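Local atomic coordinates of ABC transporter periplasmic substrate-binding protein (Desulfovibrio alaskensis, PDB entry 5MY5), a protein that probably binds tungstate selectively in the periplasm as the substrate-binding component TupA and delivers it to an ABC transporter for uptake. Residues L28-T33 with V76-V81; M122-A127 with D217-N222; A226-P231 with L241-V246. The protein carries 2 engineered substitutions. All blocks are in the same frame, centred on the assembly; numbering follows the deposited sequence.

Contact 1: L28-T33 with V76-V81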
loop_
_atom_site.group_PDB
_atom_site.type_symbol
_atom_site.label_atom_id
_atom_site.label_comp_id
_atom_site.label_asym_id
_atom_site.label_seq_id
_atom_site.Cartn_x
_atom_site.Cartn_y
_atom_site.Cartn_z
ATOM N N LEU A 28 -9.252 -20.294 8.194
ATOM C CA LEU A 28 -8.968 -19.763 6.878
ATOM C C LEU A 28 -7.541 -19.260 6.905
ATOM O O LEU A 28 -7.184 -18.420 7.739
ATOM C CB LEU A 28 -9.962 -18.611 6.594
ATOM C CG LEU A 28 -9.725 -17.793 5.258
ATOM C CD1 LEU A 28 -9.781 -18.607 3.980
ATOM C CD2 LEU A 28 -10.712 -16.654 5.211
ATOM N N MET A 29 -6.769 -19.679 5.911
ATOM C CA MET A 29 -5.354 -19.296 5.826
ATOM C C MET A 29 -5.128 -18.305 4.705
ATOM O O MET A 29 -5.492 -18.549 3.589
ATOM C CB MET A 29 -4.469 -20.504 5.482
ATOM C CG MET A 29 -4.502 -21.689 6.431
ATOM S SD MET A 29 -4.309 -21.273 8.181
ATOM C CE MET A 29 -2.581 -20.940 8.195
ATOM N N MET A 30 -4.461 -17.233 5.054
ATOM C CA MET A 30 -4.288 -16.076 4.148
ATOM C C MET A 30 -2.808 -15.777 3.998
ATOM O O MET A 30 -2.085 -15.848 4.914
ATOM C CB MET A 30 -4.979 -14.851 4.707
ATOM C CG MET A 30 -4.591 -13.521 4.104
ATOM S SD MET A 30 -5.420 -12.092 4.866
ATOM C CE MET A 30 -7.020 -12.340 4.253
ATOM N N ALA A 31 -2.474 -15.353 2.791
ATOM C CA ALA A 31 -1.237 -14.694 2.572
ATOM C C ALA A 31 -1.486 -13.274 2.259
ATOM O O ALA A 31 -2.331 -12.924 1.415
ATOM C CB ALA A 31 -0.490 -15.331 1.416
ATOM N N THR A 32 -0.722 -12.400 2.922
ATOM C CA THR A 32 -0.781 -10.943 2.671
ATOM C C THR A 32 0.612 -10.306 2.750
ATOM O O THR A 32 1.574 -11.062 2.789
ATOM C CB THR A 32 -1.754 -10.346 3.669
ATOM O OG1 THR A 32 -2.088 -8.976 3.347
ATOM C CG2 THR A 32 -1.239 -10.339 5.113
ATOM N N THR A 33 0.678 -9.003 2.722
ATOM C CA THR A 33 1.976 -8.341 2.616
ATOM C C THR A 33 2.449 -7.767 3.921
ATOM O O THR A 33 1.642 -7.443 4.791
ATOM C CB THR A 33 1.950 -7.251 1.586
ATOM O OG1 THR A 33 1.141 -6.125 1.992
ATOM C CG2 THR A 33 1.358 -7.795 0.259
ATOM N N VAL A 76 -2.063 -21.550 1.022
ATOM C CA VAL A 76 -3.100 -20.694 1.576
ATOM C C VAL A 76 -4.375 -20.748 0.749
ATOM O O VAL A 76 -4.402 -21.173 -0.417
ATOM C CB VAL A 76 -2.612 -19.210 1.714
ATOM C CG1 VAL A 76 -1.446 -19.060 2.646
ATOM C CG2 VAL A 76 -2.335 -18.580 0.342
ATOM N N ASP A 77 -5.482 -20.341 1.360
ATOM C CA ASP A 77 -6.757 -20.299 0.758
ATOM C C ASP A 77 -7.135 -18.993 0.020
ATOM O O ASP A 77 -8.035 -18.949 -0.812
ATOM C CB ASP A 77 -7.812 -20.518 1.853
ATOM C CG ASP A 77 -7.550 -21.789 2.671
ATOM O OD1 ASP A 77 -7.467 -22.896 2.044
ATOM O OD2 ASP A 77 -7.401 -21.724 3.910
ATOM N N ILE A 78 -6.475 -17.912 0.426
ATOM C CA ILE A 78 -6.837 -16.550 -0.075
ATOM C C ILE A 78 -5.636 -15.636 0.034
ATOM O O ILE A 78 -4.809 -15.778 0.908
ATOM C CB ILE A 78 -8.042 -16.015 0.757
ATOM C CG1 ILE A 78 -8.627 -14.822 0.078
ATOM C CG2 ILE A 78 -7.656 -15.792 2.185
ATOM C CD1 ILE A 78 -9.943 -14.395 0.710
ATOM N N LEU A 79 -5.606 -14.696 -0.887
ATOM C CA LEU A 79 -4.627 -13.639 -0.884
ATOM C C LEU A 79 -5.362 -12.325 -0.526
ATOM O O LEU A 79 -6.442 -12.052 -1.014
ATOM C CB LEU A 79 -4.019 -13.442 -2.302
ATOM C CG LEU A 79 -3.311 -14.607 -2.907
ATOM C CD1 LEU A 79 -2.583 -14.180 -4.195
ATOM C CD2 LEU A 79 -2.408 -15.358 -1.996
ATOM N N LEU A 80 -4.614 -11.486 0.163
ATOM C CA LEU A 80 -5.063 -10.039 0.323
ATOM C C LEU A 80 -3.829 -9.253 -0.035
ATOM O O LEU A 80 -2.886 -9.142 0.726
ATOM C CB LEU A 80 -5.528 -9.761 1.773
ATOM C CG LEU A 80 -5.983 -8.323 2.009
ATOM C CD1 LEU A 80 -7.184 -7.922 1.170
ATOM C CD2 LEU A 80 -6.256 -8.192 3.552
ATOM N N VAL A 81 -3.869 -8.624 -1.215
ATOM C CA VAL A 81 -2.644 -7.991 -1.745
ATOM C C VAL A 81 -3.007 -6.697 -2.452
ATOM O O VAL A 81 -4.187 -6.308 -2.461
ATOM C CB VAL A 81 -1.850 -8.926 -2.693
ATOM C CG1 VAL A 81 -1.233 -10.090 -1.888
ATOM C CG2 VAL A 81 -2.762 -9.457 -3.734
#
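Leu28 lays its CD1 methyl against the CB of Asp77, 3.5 Å away, and close to CG2 of Ile78, giving the aspartate's methylene an apolar cover. Met29 is gripped at both backbone atoms: its N-H runs to Asp77 OD2 at 2.9 Å, using the anti lone pair of the carboxylate, and its carbonyl accepts from Asp77 N, with the donor tilted from the carbonyl plane, and weakly from Ile78 N. A short acid here takes up a backbone N-H just before the parallel pairing with strand 78-81 begins. Met30 pairs in parallel with Ile78 on the face that also carries Leu80. CG of Met30 stands anti to the backbone N (chi1 164°); an extended chi2 brings SD to CB of Leu80, 3.9 Å away, and the bend at chi3 folds CE back against the same carbon. On the other face the small Ala31 meets CG2 of Val76 and CD2 of Leu79 with its CB, both at 3.9 Å, the three carbons forming a triangle. Its N-H meets Ile78 O at 3.0 Å, while its carbonyl receives Leu80 N at the same distance. Thr32 brings OG1 beside its own carbonyl carbon (chi1 -169°) and donates to Leu80 O at 2.7 Å. Asp77 in turn binds Lys238 N through OD1, and side-chain hydrogen bonds from Asp77 and Thr32 flank the backbone-paired middle, whose two faces are lined with apolar side chains.

Contact 2: M122-A127 with D217-N222; sequences MTVAAA and DKILFN
The loop entering helix 124-133 meets the turn before strand 221-228 at one point of close backbone approach, where the CA atoms of Thr123 and Asp217 lie 6.5 Å apart. There Asp217 reaches across with its carboxylate, and OD2 accepts the N-H of Val124, the first residue of the helix, at 2.9 Å. The bond is fairly straight at hydrogen (158°), yet the donor stands well above the carboxylate plane, 49° out of it. With CG anti to the carbonyl carbon (chi1 -50°), the carboxylate of Asp217 is swung out to the helix start, where OD2 also comes 3.2 Å from CA of Thr123. Thr123 is the N-cap: its OG1 accepts from Ala126 N at 3.1 Å, since a threonine carries its hydroxyl on CB and can fold it back to the N-H three residues on. Two side chains therefore serve the start of the helix, one from the cap residue itself and one from the other segment. A water bridges Asp217 OD1 and Met122 O, a second, water-mediated link, though it has more acceptors in reach than protons to give. Next to the carboxylate the contact turns apolar. Val124 directs CG2 at Leu220, 3.6 Å from its CD1; the branch at CB holds this methyl close to the helix backbone, where it also meets CG of Asp217 and, more loosely, CG2 of Ile219. Leu154 of helix 146-155 touches Val124, Ile219 and Leu220, and Val214 of strand 210-214 also packs on Val124. The negative charge of Asp217 at a helix N-terminus would be favoured by the helix dipole, which probably stabilises its ionised form while fixing where helix 124-133 begins.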
loop_
_atom_site.group_PDB
_atom_site.type_symbol
_atom_site.label_atom_id
_atom_site.label_comp_id
_atom_site.label_asym_id
_atom_site.label_seq_id
_atom_site.Cartn_x
_atom_site.Cartn_y
_atom_site.Cartn_z
ATOM N N MET A 122 -0.314 20.861 -6.006
ATOM C CA MET A 122 -0.242 20.504 -7.407
ATOM C C MET A 122 -0.656 19.044 -7.584
ATOM O O MET A 122 -0.693 18.313 -6.613
ATOM C CB MET A 122 1.212 20.656 -7.911
ATOM C CG MET A 122 1.655 22.089 -8.159
ATOM S SD MET A 122 3.347 22.112 -8.845
ATOM C CE MET A 122 3.560 23.842 -9.333
ATOM N N THR A 123 -0.962 18.650 -8.794
ATOM C CA THR A 123 -1.036 17.240 -9.133
ATOM C C THR A 123 0.354 16.586 -9.018
ATOM O O THR A 123 1.391 17.245 -9.020
ATOM C CB THR A 123 -1.475 17.031 -10.551
ATOM O OG1 THR A 123 -0.463 17.549 -11.412
ATOM C CG2 THR A 123 -2.833 17.765 -10.839
ATOM N N VAL A 124 0.362 15.288 -8.869
ATOM C CA VAL A 124 1.663 14.520 -8.861
ATOM C C VAL A 124 2.519 14.804 -10.065
ATOM O O VAL A 124 3.712 15.140 -9.920
ATOM C CB VAL A 124 1.392 12.981 -8.800
ATOM C CG1 VAL A 124 2.631 12.127 -9.132
ATOM C CG2 VAL A 124 0.935 12.662 -7.421
ATOM N N ALA A 125 1.978 14.771 -11.242
ATOM C CA ALA A 125 2.761 15.062 -12.425
ATOM C C ALA A 125 3.335 16.455 -12.433
ATOM O O ALA A 125 4.520 16.664 -12.818
ATOM C CB ALA A 125 2.030 14.730 -13.718
ATOM N N ALA A 126 2.565 17.464 -12.054
ATOM C CA ALA A 126 3.074 18.848 -12.027
ATOM C C ALA A 126 4.103 19.034 -10.955
ATOM O O ALA A 126 5.126 19.694 -11.126
ATOM C CB ALA A 126 1.906 19.810 -11.861
ATOM N N ALA A 127 3.926 18.327 -9.816
ATOM C CA ALA A 127 4.833 18.510 -8.687
ATOM C C ALA A 127 6.203 17.921 -9.036
ATOM O O ALA A 127 7.241 18.539 -8.753
ATOM C CB ALA A 127 4.290 17.850 -7.392
ATOM N N ASP A 217 -4.358 12.470 -5.448
ATOM C CA ASP A 217 -4.348 12.127 -6.807
ATOM C C ASP A 217 -4.658 10.631 -6.982
ATOM O O ASP A 217 -4.095 9.823 -6.237
ATOM C CB ASP A 217 -2.971 12.408 -7.413
ATOM C CG ASP A 217 -2.473 13.760 -7.120
ATOM O OD1 ASP A 217 -2.127 14.096 -5.969
ATOM O OD2 ASP A 217 -2.331 14.458 -8.148
ATOM N N LYS A 218 -5.453 10.237 -7.958
ATOM C CA LYS A 218 -5.830 8.806 -8.112
ATOM C C LYS A 218 -4.612 7.896 -8.339
ATOM O O LYS A 218 -4.598 6.731 -7.909
ATOM C CB LYS A 218 -6.807 8.638 -9.302
ATOM C CG LYS A 218 -7.243 7.207 -9.648
ATOM C CD LYS A 218 -7.800 7.036 -11.074
ATOM C CE LYS A 218 -9.286 7.331 -11.216
ATOM N NZ LYS A 218 -10.180 6.610 -10.255
ATOM N N ILE A 219 -3.574 8.386 -9.005
ATOM C CA ILE A 219 -2.373 7.616 -9.234
ATOM C C ILE A 219 -1.675 7.237 -7.933
ATOM O O ILE A 219 -0.851 6.296 -7.941
ATOM C CB ILE A 219 -1.376 8.367 -10.178
ATOM C CG1 ILE A 219 -0.304 7.432 -10.734
ATOM C CG2 ILE A 219 -0.737 9.539 -9.491
ATOM C CD1 ILE A 219 0.542 8.122 -11.811
ATOM N N LEU A 220 -1.934 7.958 -6.846
ATOM C CA LEU A 220 -1.344 7.646 -5.557
ATOM C C LEU A 220 -2.114 6.553 -4.732
ATOM O O LEU A 220 -1.690 6.207 -3.658
ATOM C CB LEU A 220 -1.228 8.908 -4.697
ATOM C CG LEU A 220 -0.279 9.973 -5.254
ATOM C CD1 LEU A 220 -0.459 11.265 -4.467
ATOM C CD2 LEU A 220 1.174 9.500 -5.194
ATOM N N PHE A 221 -3.220 6.095 -5.267
ATOM C CA PHE A 221 -3.975 5.016 -4.581
ATOM C C PHE A 221 -3.276 3.678 -4.589
ATOM O O PHE A 221 -2.630 3.328 -5.574
ATOM C CB PHE A 221 -5.345 4.834 -5.196
ATOM C CG PHE A 221 -6.277 6.032 -5.068
ATOM C CD1 PHE A 221 -5.924 7.194 -4.351
ATOM C CD2 PHE A 221 -7.515 6.003 -5.768
ATOM C CE1 PHE A 221 -6.799 8.280 -4.266
ATOM C CE2 PHE A 221 -8.359 7.098 -5.719
ATOM C CZ PHE A 221 -7.992 8.230 -4.958
ATOM N N ASN A 222 -3.393 2.977 -3.490
ATOM C CA ASN A 222 -2.838 1.641 -3.326
ATOM C C ASN A 222 -4.015 0.699 -3.165
ATOM O O ASN A 222 -4.411 0.414 -2.003
ATOM C CB ASN A 222 -1.876 1.629 -2.170
ATOM C CG ASN A 222 -1.073 0.296 -2.039
ATOM O OD1 ASN A 222 -0.619 -0.236 -3.044
ATOM N ND2 ASN A 222 -0.909 -0.208 -0.801
HETATM O O HOH W 1 -2.177 16.996 -5.030
#

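Contact 3: A226-P231 with L241-V246; sequences AIPVNP and LADKFV
Strand 226-228 and helix 241-246 run nearly antiparallel, at 160° between their directions, with axes 8.5 Å apart at closest approach. The backbones come nearest at Pro228 and Ala242, whose CA atoms are 5.7 Å apart, a spacing that the small alanine permits. Pro228 carries much of the contact: its ring sets CB against CB of Ala242 at 4.1 Å, while CG faces both Val246 and Asp243. Val246 touches both strand residues that face it with one methyl, since CG2 lies 3.9 Å from CB of Ala226 and 4.1 Å from CG of Pro228. Its chi1 of 177° puts CG1 anti to the backbone N and leaves CG2 as the methyl turned to the strand. Asp243 offers OD1 to the proline ring at 3.9 Å, a plain van der Waals approach, as the carboxylate has its salt bridge with Lys239 one helical turn earlier. Proline fits this strand end because its compact ring presents a rigid apolar surface. Around this pairing, Ala242 and Val246 also touch Ile78 of strand 78-81, Phe245 reaches Leu28 and Met30 of strand 27-33, and on the strand's other side Ile227 packs against helix 84-92.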
loop_
_atom_site.group_PDB
_atom_site.type_symbol
_atom_site.label_atom_id
_atom_site.label_comp_id
_atom_site.label_asym_id
_atom_site.label_seq_id
_atom_site.Cartn_x
_atom_site.Cartn_y
_atom_site.Cartn_z
ATOM N N ALA A 226 -8.962 -8.887 -2.619
ATOM C CA ALA A 226 -8.891 -10.259 -2.151
ATOM C C ALA A 226 -9.007 -11.189 -3.318
ATOM O O ALA A 226 -9.765 -10.892 -4.300
ATOM C CB ALA A 226 -10.005 -10.569 -1.132
ATOM N N ILE A 227 -8.276 -12.295 -3.262
ATOM C CA ILE A 227 -8.332 -13.304 -4.358
ATOM C C ILE A 227 -8.330 -14.674 -3.732
ATOM O O ILE A 227 -7.327 -15.162 -3.215
ATOM C CB ILE A 227 -7.039 -13.193 -5.229
ATOM C CG1 ILE A 227 -6.866 -11.780 -5.774
ATOM C CG2 ILE A 227 -7.176 -14.163 -6.388
ATOM C CD1 ILE A 227 -5.473 -11.478 -6.364
ATOM N N PRO A 228 -9.488 -15.372 -3.805
ATOM C CA PRO A 228 -9.557 -16.783 -3.439
ATOM C C PRO A 228 -8.610 -17.625 -4.330
ATOM O O PRO A 228 -8.628 -17.408 -5.545
ATOM C CB PRO A 228 -11.024 -17.144 -3.655
ATOM C CG PRO A 228 -11.762 -15.840 -3.470
ATOM C CD PRO A 228 -10.801 -14.829 -4.147
ATOM N N VAL A 229 -7.916 -18.520 -3.714
ATOM C CA VAL A 229 -7.061 -19.492 -4.488
ATOM C C VAL A 229 -8.056 -20.433 -5.179
ATOM O O VAL A 229 -9.055 -20.808 -4.667
ATOM C CB VAL A 229 -6.097 -20.161 -3.553
ATOM C CG1 VAL A 229 -5.343 -21.354 -4.221
ATOM C CG2 VAL A 229 -5.072 -19.192 -3.037
ATOM N N ASN A 230 -7.754 -20.780 -6.425
ATOM C CA ASN A 230 -8.680 -21.521 -7.308
ATOM C C ASN A 230 -8.628 -23.014 -7.031
ATOM O O ASN A 230 -7.568 -23.606 -7.084
ATOM C CB ASN A 230 -8.289 -21.238 -8.756
ATOM C CG ASN A 230 -9.363 -21.653 -9.698
ATOM O OD1 ASN A 230 -10.097 -22.589 -9.466
ATOM N ND2 ASN A 230 -9.451 -20.930 -10.806
ATOM N N PRO A 231 -9.760 -23.625 -6.675
ATOM C CA PRO A 231 -9.816 -25.080 -6.395
ATOM C C PRO A 231 -9.420 -25.983 -7.588
ATOM O O PRO A 231 -8.980 -27.120 -7.406
ATOM C CB PRO A 231 -11.299 -25.313 -6.000
ATOM C CG PRO A 231 -11.865 -24.001 -5.812
ATOM C CD PRO A 231 -11.055 -22.963 -6.446
ATOM N N LEU A 241 -14.733 -20.994 2.806
ATOM C CA LEU A 241 -14.233 -20.074 3.888
ATOM C C LEU A 241 -13.708 -18.784 3.174
ATOM O O LEU A 241 -13.933 -17.675 3.656
ATOM C CB LEU A 241 -13.185 -20.624 4.723
ATOM C CG LEU A 241 -13.518 -21.899 5.449
ATOM C CD1 LEU A 241 -12.440 -22.386 6.356
ATOM C CD2 LEU A 241 -14.871 -21.854 6.138
ATOM N N ALA A 242 -12.927 -18.952 2.101
ATOM C CA ALA A 242 -12.390 -17.763 1.385
ATOM C C ALA A 242 -13.453 -16.850 0.883
ATOM O O ALA A 242 -13.461 -15.589 1.053
ATOM C CB ALA A 242 -11.470 -18.245 0.274
ATOM N N ASP A 243 -14.463 -17.478 0.259
ATOM C CA ASP A 243 -15.595 -16.710 -0.223
ATOM C C ASP A 243 -16.347 -16.005 0.936
ATOM O O ASP A 243 -16.802 -14.927 0.726
ATOM C CB ASP A 243 -16.643 -17.603 -0.936
ATOM C CG ASP A 243 -16.191 -18.117 -2.283
ATOM O OD1 ASP A 243 -15.191 -17.527 -2.806
ATOM O OD2 ASP A 243 -16.826 -19.148 -2.773
ATOM N N LYS A 244 -16.428 -16.641 2.114
ATOM C CA LYS A 244 -17.061 -16.021 3.268
ATOM C C LYS A 244 -16.326 -14.775 3.699
ATOM O O LYS A 244 -16.932 -13.762 4.079
ATOM C CB LYS A 244 -17.214 -17.022 4.378
ATOM C CG LYS A 244 -17.972 -16.567 5.609
ATOM C CD LYS A 244 -19.487 -16.338 5.407
ATOM C CE LYS A 244 -20.267 -17.550 4.846
ATOM N NZ LYS A 244 -20.303 -18.749 5.795
ATOM N N PHE A 245 -14.998 -14.803 3.660
ATOM C CA PHE A 245 -14.202 -13.640 4.011
ATOM C C PHE A 245 -14.477 -12.516 3.007
ATOM O O PHE A 245 -14.528 -11.365 3.422
ATOM C CB PHE A 245 -12.669 -13.976 4.089
ATOM C CG PHE A 245 -11.823 -12.831 4.442
ATOM C CD1 PHE A 245 -11.737 -12.393 5.744
ATOM C CD2 PHE A 245 -11.113 -12.184 3.485
ATOM C CE1 PHE A 245 -10.937 -11.303 6.076
ATOM C CE2 PHE A 245 -10.255 -11.139 3.846
ATOM C CZ PHE A 245 -10.184 -10.692 5.095
ATOM N N VAL A 246 -14.474 -12.829 1.703
ATOM C CA VAL A 246 -14.712 -11.791 0.672
ATOM C C VAL A 246 -16.060 -11.195 0.903
ATOM O O VAL A 246 -16.224 -9.966 0.850
ATOM C CB VAL A 246 -14.587 -12.352 -0.740
ATOM C CG1 VAL A 246 -14.896 -11.378 -1.835
ATOM C CG2 VAL A 246 -13.198 -12.864 -0.995
#

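Contacts 1 and 3 belong to one neighbourhood, their centres about 9 Å apart. Strand 221-228 runs antiparallel to strand 78-81, with Ile227 N bonded probably to Leu79 O and Val229 N to Asp77 O, both at 2.9 Å. Helix 239-250 packs on the face of contact 1 that carries Met30 and Ile78. Contact 2 lies on the opposite side of the chain's centre, about 29 Å from contact 1 and 32 Å from contact 3, centre to centre, although nearest atoms of contacts 1 and 2 are about 7 Å apart. Strand 221-228 connects the two regions, consistent with two-lobed periplasmic binding proteins, which hold substrate in the cleft between lobes; the tungstate site probably lies between these regions.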